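Local coordinates for protein flagellin B1 (Methanocaldococcus jannaschii DSM 2661, PDB 5YA6) that probably assembles into the archaellum, the swimming filament of archaea, and binds a calcium ion in its beta-sheet domain, at residues B[47-52]-B[143-148]; B[54-59]-B[134-139]; B[130-135]-B[154-159]. All blocks are in the same frame, centred on the assembly; numbering follows the deposited sequence.

Contact 1: B[47-52]-B[143-148]; sequences LKNAKL and QPEFGA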
ATOM      1  N   LEU B  47       5.835 -20.021  -2.011  1.00 11.96           N
ATOM      2  CA  LEU B  47       5.722 -18.760  -2.777  1.00 13.16           C
ATOM      3  C   LEU B  47       5.008 -18.894  -4.099  1.00 13.02           C
ATOM      4  O   LEU B  47       4.641 -17.904  -4.735  1.00 13.11           O
ATOM      5  CB  LEU B  47       7.128 -18.134  -3.015  1.00 13.16           C
ATOM      6  CG  LEU B  47       7.902 -17.731  -1.756  1.00 13.92           C
ATOM      7  CD1 LEU B  47       9.152 -16.977  -2.069  1.00 14.82           C
ATOM      8  CD2 LEU B  47       7.028 -16.844  -0.824  1.00 13.09           C
ATOM      9  N   LYS B  48       4.768 -20.149  -4.541  1.00 14.68           N
ATOM     10  CA  LYS B  48       4.361 -20.353  -5.906  1.00 14.33           C
ATOM     11  C   LYS B  48       2.987 -19.760  -6.238  1.00 14.10           C
ATOM     12  O   LYS B  48       2.804 -19.352  -7.392  1.00 16.39           O
ATOM     13  CB  LYS B  48       4.456 -21.858  -6.296  1.00 15.59           C
ATOM     14  CG  LYS B  48       5.878 -22.339  -6.396  1.00 16.57           C
ATOM     15  CD  LYS B  48       6.065 -23.827  -6.710  1.00 18.77           C
ATOM     16  CE  LYS B  48       5.493 -24.783  -5.656  1.00 19.69           C
ATOM     17  NZ  LYS B  48       6.192 -24.672  -4.368  1.00 21.12           N
ATOM     18  N   ASN B  49       2.054 -19.598  -5.286  1.00 17.05           N
ATOM     19  CA  ASN B  49       0.761 -18.897  -5.554  1.00 19.35           C
ATOM     20  C   ASN B  49       0.688 -17.503  -4.966  1.00 19.41           C
ATOM     21  O   ASN B  49      -0.379 -16.908  -4.891  1.00 19.00           O
ATOM     22  CB  ASN B  49      -0.375 -19.752  -4.972  1.00 24.61           C
ATOM     23  CG  ASN B  49      -0.467 -21.033  -5.687  1.00 31.21           C
ATOM     24  OD1 ASN B  49      -0.047 -22.076  -5.178  1.00 40.77           O
ATOM     25  ND2 ASN B  49      -0.866 -20.954  -6.944  1.00 34.34           N
ATOM     26  N   ALA B  50       1.833 -16.984  -4.559  1.00 17.51           N
ATOM     27  CA  ALA B  50       1.884 -15.710  -3.855  1.00 15.57           C
ATOM     28  C   ALA B  50       1.620 -14.594  -4.828  1.00 15.65           C
ATOM     29  O   ALA B  50       2.073 -14.628  -5.997  1.00 15.25           O
ATOM     30  CB  ALA B  50       3.238 -15.535  -3.156  1.00 14.70           C
ATOM     31  N   LYS B  51       0.874 -13.567  -4.401  1.00 14.13           N
ATOM     32  CA  LYS B  51       0.502 -12.499  -5.252  1.00 15.77           C
ATOM     33  C   LYS B  51       1.149 -11.236  -4.698  1.00 13.10           C
ATOM     34  O   LYS B  51       1.204 -11.056  -3.493  1.00 14.13           O
ATOM     35  CB  LYS B  51      -0.997 -12.345  -5.305  1.00 19.18           C
ATOM     36  CG  LYS B  51      -1.673 -13.512  -6.070  1.00 24.20           C
ATOM     37  CD  LYS B  51      -3.141 -13.708  -5.762  1.00 29.91           C
ATOM     38  CE  LYS B  51      -3.749 -14.829  -6.621  1.00 35.05           C
ATOM     39  NZ  LYS B  51      -2.994 -16.150  -6.624  1.00 36.61           N
ATOM     40  N   LEU B  52       1.675 -10.454  -5.602  1.00 12.02           N
ATOM     41  CA  LEU B  52       2.233  -9.174  -5.334  1.00 11.46           C
ATOM     42  C   LEU B  52       1.228  -8.113  -5.801  1.00 11.80           C
ATOM     43  O   LEU B  52       0.966  -7.951  -6.999  1.00 11.80           O
ATOM     44  CB  LEU B  52       3.569  -9.026  -6.029  1.00 13.17           C
ATOM     45  CG  LEU B  52       4.276  -7.673  -5.832  1.00 13.44           C
ATOM     46  CD1 LEU B  52       4.560  -7.446  -4.333  1.00 14.38           C
ATOM     47  CD2 LEU B  52       5.550  -7.612  -6.636  1.00 15.22           C
ATOM     48  N   GLN B 143       1.656 -11.334  -0.682  1.00 10.54           N
ATOM     49  CA  GLN B 143       0.776 -12.182   0.072  1.00 10.96           C
ATOM     50  C   GLN B 143       0.834 -13.647  -0.464  1.00 12.18           C
ATOM     51  O   GLN B 143       0.252 -13.964  -1.477  1.00 12.33           O
ATOM     52  CB  GLN B 143      -0.637 -11.657  -0.094  1.00 12.02           C
ATOM     53  CG  GLN B 143      -1.659 -12.465   0.731  1.00 11.99           C
ATOM     54  CD  GLN B 143      -1.430 -12.441   2.207  1.00 12.14           C
ATOM     55  OE1 GLN B 143      -1.662 -11.418   2.891  1.00 14.07           O
ATOM     56  NE2 GLN B 143      -0.933 -13.583   2.739  1.00 15.42           N
ATOM     57  N   PRO B 144       1.503 -14.483   0.247  1.00 14.55           N
ATOM     58  CA  PRO B 144       1.378 -15.902  -0.096  1.00 15.13           C
ATOM     59  C   PRO B 144      -0.000 -16.438   0.267  1.00 17.86           C
ATOM     60  O   PRO B 144      -0.770 -15.819   1.013  1.00 16.37           O
ATOM     61  CB  PRO B 144       2.428 -16.553   0.840  1.00 18.27           C
ATOM     62  CG  PRO B 144       3.438 -15.484   0.981  1.00 17.91           C
ATOM     63  CD  PRO B 144       2.481 -14.285   1.293  1.00 16.75           C
ATOM     64  N   GLU B 145      -0.284 -17.628  -0.205  1.00 17.15           N
ATOM     65  CA  GLU B 145      -1.561 -18.211   0.105  1.00 17.73           C
ATOM     66  C   GLU B 145      -1.809 -18.302   1.606  1.00 19.79           C
ATOM     67  O   GLU B 145      -2.938 -17.986   2.083  1.00 18.76           O
ATOM     68  CB  GLU B 145      -1.681 -19.560  -0.577  1.00 18.33           C
ATOM     69  CG  GLU B 145      -3.037 -20.233  -0.306  1.00 20.95           C
ATOM     70  CD  GLU B 145      -3.164 -21.599  -0.974  1.00 25.62           C
ATOM     71  OE1 GLU B 145      -4.247 -22.244  -0.781  1.00 29.06           O
ATOM     72  OE2 GLU B 145      -2.231 -22.037  -1.686  1.00 26.95           O
ATOM     73  N   PHE B 146      -0.789 -18.751   2.323  1.00 17.26           N
ATOM     74  CA  PHE B 146      -0.842 -18.958   3.758  1.00 21.26           C
ATOM     75  C   PHE B 146       0.128 -18.018   4.453  1.00 21.21           C
ATOM     76  O   PHE B 146       1.231 -17.716   3.928  1.00 23.60           O
ATOM     77  CB  PHE B 146      -0.515 -20.405   4.096  1.00 22.15           C
ATOM     78  CG  PHE B 146      -1.478 -21.395   3.514  1.00 24.75           C
ATOM     79  CD1 PHE B 146      -2.758 -21.499   4.006  1.00 26.76           C
ATOM     80  CD2 PHE B 146      -1.112 -22.199   2.461  1.00 25.43           C
ATOM     81  CE1 PHE B 146      -3.646 -22.404   3.466  1.00 28.35           C
ATOM     82  CE2 PHE B 146      -2.000 -23.076   1.891  1.00 25.58           C
ATOM     83  CZ  PHE B 146      -3.264 -23.205   2.401  1.00 28.03           C
ATOM     84  N   GLY B 147      -0.293 -17.499   5.597  1.00 18.51           N
ATOM     85  CA  GLY B 147       0.476 -16.588   6.399  1.00 17.67           C
ATOM     86  C   GLY B 147       0.293 -15.102   6.102  1.00 17.53           C
ATOM     87  O   GLY B 147      -0.466 -14.725   5.189  1.00 17.38           O
ATOM     88  N   ALA B 148       1.012 -14.292   6.883  1.00 15.58           N
ATOM     89  CA  ALA B 148       0.918 -12.857   6.829  1.00 15.80           C
ATOM     90  C   ALA B 148       1.830 -12.255   5.749  1.00 13.99           C
ATOM     91  O   ALA B 148       2.860 -12.841   5.366  1.00 13.18           O
ATOM     92  CB  ALA B 148       1.217 -12.228   8.187  1.00 16.46           C
TER
HETATM   93  O   HOH W   1       1.591 -19.026  -2.209  1.00 18.83           O

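Contact 2: B[54-59]-B[134-139]; sequences LIYDGE and TRSEVS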
ATOM      1  N   LEU B  54       0.491  -4.074  -6.078  1.00 14.10           N
ATOM      2  CA  LEU B  54       1.142  -2.789  -6.095  1.00 16.60           C
ATOM      3  C   LEU B  54       0.197  -1.682  -6.566  1.00 18.72           C
ATOM      4  O   LEU B  54      -0.242  -1.720  -7.705  1.00 20.70           O
ATOM      5  CB  LEU B  54       2.288  -2.810  -7.066  1.00 18.36           C
ATOM      6  CG  LEU B  54       3.465  -3.739  -6.720  1.00 18.65           C
ATOM      7  CD1 LEU B  54       4.448  -3.802  -7.896  1.00 19.35           C
ATOM      8  CD2 LEU B  54       4.182  -3.240  -5.487  1.00 19.41           C
ATOM      9  N   ILE B  55       0.036  -0.629  -5.781  1.00 14.58           N
ATOM     10  CA  ILE B  55      -0.724   0.537  -6.196  1.00 14.44           C
ATOM     11  C   ILE B  55       0.226   1.677  -6.576  1.00 13.48           C
ATOM     12  O   ILE B  55       1.159   2.037  -5.850  1.00 13.33           O
ATOM     13  CB  ILE B  55      -1.600   1.040  -5.009  1.00 13.30           C
ATOM     14  CG1 ILE B  55      -2.536  -0.024  -4.474  1.00 13.91           C
ATOM     15  CG2 ILE B  55      -2.384   2.323  -5.402  1.00 13.05           C
ATOM     16  CD1 ILE B  55      -2.978   0.148  -3.025  1.00 14.63           C
ATOM     17  N   TYR B  56      -0.030   2.292  -7.759  1.00 14.23           N
ATOM     18  CA  TYR B  56       0.786   3.403  -8.234  1.00 15.70           C
ATOM     19  C   TYR B  56      -0.088   4.155  -9.259  1.00 15.99           C
ATOM     20  O   TYR B  56      -0.703   3.544 -10.119  1.00 16.18           O
ATOM     21  CB  TYR B  56       2.190   2.940  -8.804  1.00 16.71           C
ATOM     22  CG  TYR B  56       2.849   4.051  -9.582  1.00 17.37           C
ATOM     23  CD1 TYR B  56       3.263   5.221  -8.982  1.00 16.40           C
ATOM     24  CD2 TYR B  56       2.962   3.975 -10.989  1.00 17.18           C
ATOM     25  CE1 TYR B  56       3.740   6.304  -9.698  1.00 18.29           C
ATOM     26  CE2 TYR B  56       3.524   5.011 -11.698  1.00 18.50           C
ATOM     27  CZ  TYR B  56       3.904   6.180 -11.087  1.00 18.15           C
ATOM     28  OH  TYR B  56       4.321   7.253 -11.807  1.00 21.90           O
ATOM     29  N   ASP B  57      -0.168   5.466  -9.115  1.00 16.13           N
ATOM     30  CA  ASP B  57      -0.702   6.339 -10.133  1.00 17.62           C
ATOM     31  C   ASP B  57      -2.138   5.972 -10.474  1.00 17.48           C
ATOM     32  O   ASP B  57      -2.503   5.948 -11.606  1.00 16.68           O
ATOM     33  CB  ASP B  57       0.202   6.305 -11.397  1.00 20.29           C
ATOM     34  CG  ASP B  57      -0.101   7.460 -12.396  1.00 22.54           C
ATOM     35  OD1 ASP B  57      -0.514   8.543 -11.981  1.00 22.94           O
ATOM     36  OD2 ASP B  57       0.048   7.232 -13.586  1.00 29.11           O
ATOM     37  N   GLY B  58      -2.933   5.676  -9.458  1.00 16.01           N
ATOM     38  CA  GLY B  58      -4.351   5.526  -9.650  1.00 16.12           C
ATOM     39  C   GLY B  58      -4.743   4.188 -10.250  1.00 15.55           C
ATOM     40  O   GLY B  58      -5.889   4.016 -10.710  1.00 17.83           O
ATOM     41  N   GLU B  59      -3.856   3.189 -10.192  1.00 16.83           N
ATOM     42  CA  GLU B  59      -4.151   1.823 -10.574  1.00 16.42           C
ATOM     43  C   GLU B  59      -3.596   0.824  -9.578  1.00 16.46           C
ATOM     44  O   GLU B  59      -2.526   1.016  -9.043  1.00 18.06           O
ATOM     45  CB  GLU B  59      -3.577   1.438 -11.964  1.00 19.92           C
ATOM     46  CG  GLU B  59      -4.038   2.244 -13.151  1.00 24.71           C
ATOM     47  CD  GLU B  59      -3.465   1.699 -14.475  1.00 27.51           C
ATOM     48  OE1 GLU B  59      -3.423   0.421 -14.694  1.00 30.16           O
ATOM     49  OE2 GLU B  59      -3.011   2.558 -15.255  1.00 33.00           O
ATOM     50  N   THR B 134      10.251  10.882 -10.227  1.00 12.16           N
ATOM     51  CA  THR B 134      10.606  11.328  -8.899  1.00 12.48           C
ATOM     52  C   THR B 134       9.333  11.679  -8.077  1.00 13.24           C
ATOM     53  O   THR B 134       8.285  12.034  -8.637  1.00 13.63           O
ATOM     54  CB  THR B 134      11.496  12.591  -9.011  1.00 14.38           C
ATOM     55  OG1 THR B 134      10.833  13.587  -9.779  1.00 15.48           O
ATOM     56  CG2 THR B 134      12.818  12.272  -9.603  1.00 14.66           C
ATOM     57  N   ARG B 135       9.451  11.502  -6.756  1.00 13.19           N
ATOM     58  CA  ARG B 135       8.418  11.898  -5.765  1.00 14.92           C
ATOM     59  C   ARG B 135       7.139  11.108  -5.936  1.00 13.12           C
ATOM     60  O   ARG B 135       6.055  11.644  -5.716  1.00 15.28           O
ATOM     61  CB  ARG B 135       8.145  13.390  -5.819  1.00 16.08           C
ATOM     62  CG  ARG B 135       9.404  14.211  -5.601  1.00 18.28           C
ATOM     63  CD  ARG B 135       9.027  15.577  -5.070  1.00 21.64           C
ATOM     64  NE  ARG B 135       8.330  16.366  -6.065  1.00 22.51           N
ATOM     65  CZ  ARG B 135       7.583  17.436  -5.815  1.00 26.09           C
ATOM     66  NH1 ARG B 135       7.001  18.110  -6.857  1.00 23.14           N
ATOM     67  NH2 ARG B 135       7.412  17.844  -4.539  1.00 26.10           N
ATOM     68  N   SER B 136       7.250   9.830  -6.323  1.00 11.72           N
ATOM     69  CA  SER B 136       6.123   9.003  -6.609  1.00 11.61           C
ATOM     70  C   SER B 136       5.846   8.052  -5.400  1.00 11.62           C
ATOM     71  O   SER B 136       6.725   7.333  -4.892  1.00 11.85           O
ATOM     72  CB  SER B 136       6.368   8.126  -7.799  1.00 14.65           C
ATOM     73  OG  SER B 136       6.285   8.843  -9.025  1.00 14.14           O
ATOM     74  N   GLU B 137       4.567   7.939  -5.045  1.00 10.51           N
ATOM     75  CA  GLU B 137       4.150   7.031  -3.959  1.00 10.97           C
ATOM     76  C   GLU B 137       3.852   5.647  -4.521  1.00 10.53           C
ATOM     77  O   GLU B 137       3.041   5.476  -5.440  1.00 12.11           O
ATOM     78  CB  GLU B 137       2.852   7.506  -3.306  1.00 11.67           C
ATOM     79  CG  GLU B 137       2.937   8.867  -2.706  1.00 12.73           C
ATOM     80  CD  GLU B 137       3.728   8.931  -1.450  1.00 15.47           C
ATOM     81  OE1 GLU B 137       4.430   7.961  -1.063  1.00 15.28           O
ATOM     82  OE2 GLU B 137       3.685  10.023  -0.823  1.00 20.24           O
ATOM     83  N   VAL B 138       4.471   4.632  -3.920  1.00 10.79           N
ATOM     84  CA  VAL B 138       4.205   3.243  -4.232  1.00  9.68           C
ATOM     85  C   VAL B 138       3.850   2.461  -2.986  1.00 10.58           C
ATOM     86  O   VAL B 138       4.565   2.567  -1.990  1.00 10.87           O
ATOM     87  CB  VAL B 138       5.460   2.550  -4.901  1.00 11.20           C
ATOM     88  CG1 VAL B 138       5.074   1.135  -5.325  1.00 12.33           C
ATOM     89  CG2 VAL B 138       5.818   3.319  -6.176  1.00 11.81           C
ATOM     90  N   SER B 139       2.748   1.715  -3.042  1.00  9.50           N
ATOM     91  CA  SER B 139       2.211   0.964  -1.877  1.00  9.93           C
ATOM     92  C   SER B 139       1.905  -0.454  -2.330  1.00 12.62           C
ATOM     93  O   SER B 139       1.531  -0.704  -3.488  1.00 15.24           O
ATOM     94  CB  SER B 139       0.919   1.624  -1.356  1.00  9.75           C
ATOM     95  OG  SER B 139       1.176   2.953  -1.054  1.00 11.81           O
TER
HETATM   96  O   HOH W   2       0.910   6.533  -6.619  1.00 12.91           O

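Contact 3: B[130-135]-B[154-159]; sequences KAIPTR and FTTPAA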
ATOM      1  N   LYS B 130       5.388   2.907 -17.852  1.00 18.10           N
ATOM      2  CA  LYS B 130       6.348   4.003 -17.882  1.00 20.81           C
ATOM      3  C   LYS B 130       7.263   3.835 -16.697  1.00 18.77           C
ATOM      4  O   LYS B 130       6.943   3.048 -15.786  1.00 18.78           O
ATOM      5  CB  LYS B 130       5.648   5.365 -17.732  1.00 23.54           C
ATOM      6  CG  LYS B 130       4.752   5.464 -16.500  1.00 30.27           C
ATOM      7  CD  LYS B 130       4.731   6.904 -15.977  1.00 39.15           C
ATOM      8  CE  LYS B 130       3.622   7.129 -14.950  1.00 42.77           C
ATOM      9  NZ  LYS B 130       2.271   7.061 -15.576  1.00 45.30           N
ATOM     10  N   ALA B 131       8.402   4.542 -16.718  1.00 17.44           N
ATOM     11  CA  ALA B 131       9.306   4.473 -15.584  1.00 16.32           C
ATOM     12  C   ALA B 131       8.725   5.342 -14.477  1.00 14.96           C
ATOM     13  O   ALA B 131       7.979   6.261 -14.741  1.00 15.88           O
ATOM     14  CB  ALA B 131      10.697   4.918 -15.981  1.00 16.72           C
ATOM     15  N   ILE B 132       9.045   5.013 -13.234  1.00 12.36           N
ATOM     16  CA  ILE B 132       8.475   5.753 -12.107  1.00 12.89           C
ATOM     17  C   ILE B 132       9.230   7.064 -11.896  1.00 11.90           C
ATOM     18  O   ILE B 132      10.456   7.054 -11.660  1.00 10.63           O
ATOM     19  CB  ILE B 132       8.534   4.919 -10.831  1.00 12.55           C
ATOM     20  CG1 ILE B 132       7.874   3.524 -11.029  1.00 12.66           C
ATOM     21  CG2 ILE B 132       7.908   5.690  -9.706  1.00 12.81           C
ATOM     22  CD1 ILE B 132       8.280   2.576  -9.944  1.00 15.93           C
ATOM     23  N   PRO B 133       8.526   8.199 -12.019  1.00 11.35           N
ATOM     24  CA  PRO B 133       9.244   9.466 -11.866  1.00 13.56           C
ATOM     25  C   PRO B 133       9.510   9.818 -10.423  1.00 11.98           C
ATOM     26  O   PRO B 133       9.087   9.115  -9.483  1.00 12.39           O
ATOM     27  CB  PRO B 133       8.290  10.478 -12.495  1.00 14.40           C
ATOM     28  CG  PRO B 133       6.972   9.876 -12.421  1.00 14.91           C
ATOM     29  CD  PRO B 133       7.110   8.391 -12.381  1.00 14.02           C
ATOM     30  N   THR B 134      10.251  10.882 -10.227  1.00 12.16           N
ATOM     31  CA  THR B 134      10.606  11.328  -8.899  1.00 12.48           C
ATOM     32  C   THR B 134       9.333  11.679  -8.077  1.00 13.24           C
ATOM     33  O   THR B 134       8.285  12.034  -8.637  1.00 13.63           O
ATOM     34  CB  THR B 134      11.496  12.591  -9.011  1.00 14.38           C
ATOM     35  OG1 THR B 134      10.833  13.587  -9.779  1.00 15.48           O
ATOM     36  CG2 THR B 134      12.818  12.272  -9.603  1.00 14.66           C
ATOM     37  N   ARG B 135       9.451  11.502  -6.756  1.00 13.19           N
ATOM     38  CA  ARG B 135       8.418  11.898  -5.765  1.00 14.92           C
ATOM     39  C   ARG B 135       7.139  11.108  -5.936  1.00 13.12           C
ATOM     40  O   ARG B 135       6.055  11.644  -5.716  1.00 15.28           O
ATOM     41  CB  ARG B 135       8.145  13.390  -5.819  1.00 16.08           C
ATOM     42  CG  ARG B 135       9.404  14.211  -5.601  1.00 18.28           C
ATOM     43  CD  ARG B 135       9.027  15.577  -5.070  1.00 21.64           C
ATOM     44  NE  ARG B 135       8.330  16.366  -6.065  1.00 22.51           N
ATOM     45  CZ  ARG B 135       7.583  17.436  -5.815  1.00 26.09           C
ATOM     46  NH1 ARG B 135       7.001  18.110  -6.857  1.00 23.14           N
ATOM     47  NH2 ARG B 135       7.412  17.844  -4.539  1.00 26.10           N
ATOM     48  N   PHE B 154       6.921   3.081  -0.167  1.00 11.57           N
ATOM     49  CA  PHE B 154       8.002   4.029  -0.384  1.00 11.44           C
ATOM     50  C   PHE B 154       7.553   5.174  -1.225  1.00 11.59           C
ATOM     51  O   PHE B 154       6.564   5.069  -1.957  1.00 10.75           O
ATOM     52  CB  PHE B 154       9.235   3.358  -0.985  1.00 12.76           C
ATOM     53  CG  PHE B 154       9.023   2.732  -2.307  1.00 11.72           C
ATOM     54  CD1 PHE B 154       9.176   3.471  -3.489  1.00 11.76           C
ATOM     55  CD2 PHE B 154       8.822   1.344  -2.418  1.00 12.32           C
ATOM     56  CE1 PHE B 154       9.031   2.862  -4.731  1.00 11.57           C
ATOM     57  CE2 PHE B 154       8.666   0.738  -3.630  1.00 11.54           C
ATOM     58  CZ  PHE B 154       8.738   1.470  -4.807  1.00 11.81           C
ATOM     59  N   THR B 155       8.259   6.275  -1.090  1.00 13.23           N
ATOM     60  CA  THR B 155       8.103   7.411  -1.964  1.00 12.89           C
ATOM     61  C   THR B 155       9.427   7.527  -2.675  1.00 13.13           C
ATOM     62  O   THR B 155      10.453   7.637  -2.013  1.00 13.29           O
ATOM     63  CB  THR B 155       7.869   8.713  -1.153  1.00 13.96           C
ATOM     64  OG1 THR B 155       6.866   8.487  -0.173  1.00 14.52           O
ATOM     65  CG2 THR B 155       7.501   9.865  -2.093  1.00 14.67           C
ATOM     66  N   THR B 156       9.425   7.523  -4.026  1.00 11.01           N
ATOM     67  CA  THR B 156      10.709   7.630  -4.715  1.00 11.46           C
ATOM     68  C   THR B 156      11.304   9.035  -4.410  1.00 11.42           C
ATOM     69  O   THR B 156      10.573   9.980  -4.205  1.00 13.15           O
ATOM     70  CB  THR B 156      10.619   7.444  -6.225  1.00 11.08           C
ATOM     71  OG1 THR B 156       9.792   8.415  -6.827  1.00 12.65           O
ATOM     72  CG2 THR B 156      10.092   6.041  -6.495  1.00 11.30           C
ATOM     73  N   PRO B 157      12.624   9.121  -4.416  1.00 13.20           N
ATOM     74  CA  PRO B 157      13.242  10.412  -4.047  1.00 14.77           C
ATOM     75  C   PRO B 157      12.946  11.479  -5.091  1.00 13.80           C
ATOM     76  O   PRO B 157      12.537  11.162  -6.218  1.00 14.57           O
ATOM     77  CB  PRO B 157      14.714  10.085  -4.010  1.00 14.94           C
ATOM     78  CG  PRO B 157      14.905   8.861  -4.803  1.00 16.25           C
ATOM     79  CD  PRO B 157      13.640   8.071  -4.555  1.00 13.79           C
ATOM     80  N   ALA B 158      13.160  12.752  -4.721  1.00 13.04           N
ATOM     81  CA  ALA B 158      12.914  13.863  -5.600  1.00 14.76           C
ATOM     82  C   ALA B 158      14.017  14.063  -6.676  1.00 14.53           C
ATOM     83  O   ALA B 158      13.839  14.840  -7.593  1.00 15.64           O
ATOM     84  CB  ALA B 158      12.763  15.130  -4.737  1.00 14.73           C
ATOM     85  N   ALA B 159      15.124  13.356  -6.519  1.00 14.76           N
ATOM     86  CA  ALA B 159      16.197  13.320  -7.546  1.00 15.48           C
ATOM     87  C   ALA B 159      16.788  11.939  -7.600  1.00 15.04           C
ATOM     88  O   ALA B 159      17.049  11.265  -6.545  1.00 15.45           O
ATOM     89  CB  ALA B 159      17.264  14.345  -7.234  1.00 15.39           C
TER

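Contact 1: B[47-52]-B[143-148]
Gln143 and Lys51 form an antiparallel hydrogen-bonded pair where strand 51-56 begins and strand 137-143 ends. The two strands are neighbours in the large mixed sheet of the flagellin beta domain. Gln143 N donates to Lys51 O at 2.9 Å. Lys51 N returns a bond to Gln143 O at 3.0 Å, approaching from above the carbonyl plane. Ala50 also directs its CA-H at Gln143 O, so this one oxygen receives both a strong and a weak donor.

Beyond the pair, the side chain of Gln143 leaves strand 51-56 and folds over its own loop. Its CG stands anti to the backbone N, and a bend at chi2 (61°) brings the amide back toward the chain. Gln143 NE2 then donates to Gly147 O at 2.7 Å. It donates a second bond to Pro144 O at 2.8 Å, in the carbonyl plane and on a lone pair. Both acceptors lie close to the plane of the Gln143 amide. The two bonds fix the rotation of that amide and tie the loop to the strand end.

Pro144 supplies the apolar part. Ala50 CB sits 3.6 Å from Pro144 CA and also touches CG of the same proline. Leu47 CD2 reaches Pro144 CG at 4.2 Å. Leu13 of strand 13-23 touches both Leu47 and Pro144, so the patch continues into the fold. Leu47 to Ala50 is a type I beta turn, and the side chain of Leu47 lies about 10 Å from the bound calcium.

Asn49 and Glu145 run side by side at the outer edge, with amide and carboxylate planes 88° apart. Nearby, a water accepts a bond from Glu145 N at 3.1 Å and a weak one from Asn49 N.

Contact 2: B[54-59]-B[134-139]
Glu137 O takes hydrogen bonds from a water and from Gln141 NE2 of the second subunit, and the edge of the Tyr56 ring lies beside it. Tyr56 CD1 lies 3.6 Å from Glu137 O, which is in the plane of the ring. The water donates to Glu137 O at 2.7 Å and accepts from Asp57 N, so it bridges the two segments.

Farther along, Ile55 and Ser139 form an antiparallel hydrogen-bonded pair between strands 51-56 and 137-143. Ile55 N donates to Ser139 O at 2.7 Å. The return bond from Ser139 N to Ile55 O is longer, 3.2 Å.

Tyr56 has its CG anti to the backbone N (chi1 166°), which carries the ring out alongside segment 134-139. Asp57 CB stands 3.5 Å above one face of the Tyr56 ring, over its centre. Val138 CG2 approaches the ring obliquely. So does Ser136, with Ser136 OG 3.7 Å from Tyr56 CE1; the partner of that hydroxyl is Pro133 O. Tyr56 to Glu59 is a type I' beta turn, which closes the hairpin of strands 51-56 and 59-69.

On the sheet face they share, Ile55 packs on Ile55 of the second subunit, and Ser139 OG bonds to Gln153 NE2 within the chain and to Gln141 NE2 of the second subunit. The backbone N-H and C=O groups of Ile55 and Ser139 hold the strands together, while Glu137 O and Ser139 OG also bond to the second subunit of the crystal assembly.

Contact 3: B[130-135]-B[154-159]
Thr156 OG1 donates to Pro133 O at 2.8 Å, joining the two loops that flank the hairpin of strands 137-143 and 150-155. The hydroxyl of Thr156 lies between its own backbone N and carbonyl carbon (chi1 61°), turned to segment 130-135. It also takes a bond from Ser136 N. Pro133 O has a second donor in Ser136 OG, so carbonyl and hydroxyl are each tied more than once.

Arg135 N is the other donor across the contact. It bonds to Pro157 O at 3.2 Å, standing well above the carbonyl plane. Its bond to Thr156 O has the same length, 3.2 Å, but is bent to 126° and weak. The neighbouring CA-H of Arg135 makes a bent CA-H...O contact with the same Thr156 O. Arg135 N also lies near Thr156 OG1, but the angle is too poor for a bond. The hydroxyl of Thr155 bonds to Glu137 OE1, outside the contact.

Side-chain packing surrounds these bonds. Ile132 CG2 meets Thr156 CG2 at 3.9 Å, and the Thr156 methyl also sits at the edge of the Phe154 ring, in its plane. Thr134 sets carbon against carbonyl oxygen: its CB lies 3.3 Å from Pro157 O, while Thr134 CG2 is 3.4 Å from Ala158 O. The aliphatic part of Arg135 lies against Ala158. There Arg135 CG comes within 3.5 Å of Ala158 CA, and the Ala158 methyl faces both CG and CD of the arginine.

How the contacts relate
All three contacts reach the same large mixed sheet. Contacts 1 and 2 mark the two ends of the pairing between strands 51-56 and 137-143, their centres about 22 Å apart. Contact 2 is nested along the chain inside the loop closed by contact 1. Contact 3 lies about 9 Å from contact 2, centre to centre, shares Thr134 and Arg135 with it, and adds strand 150-155, outermost on that side within this chain. The centres of contacts 1 and 3 are about 27 Å apart, on opposite sides of the chain's centre; the two cross in sequence. Strand 51-56 is thus joined to strand 137-143 at both ends. Contact 2 has eight residues within reach of the second subunit, contact 3 none.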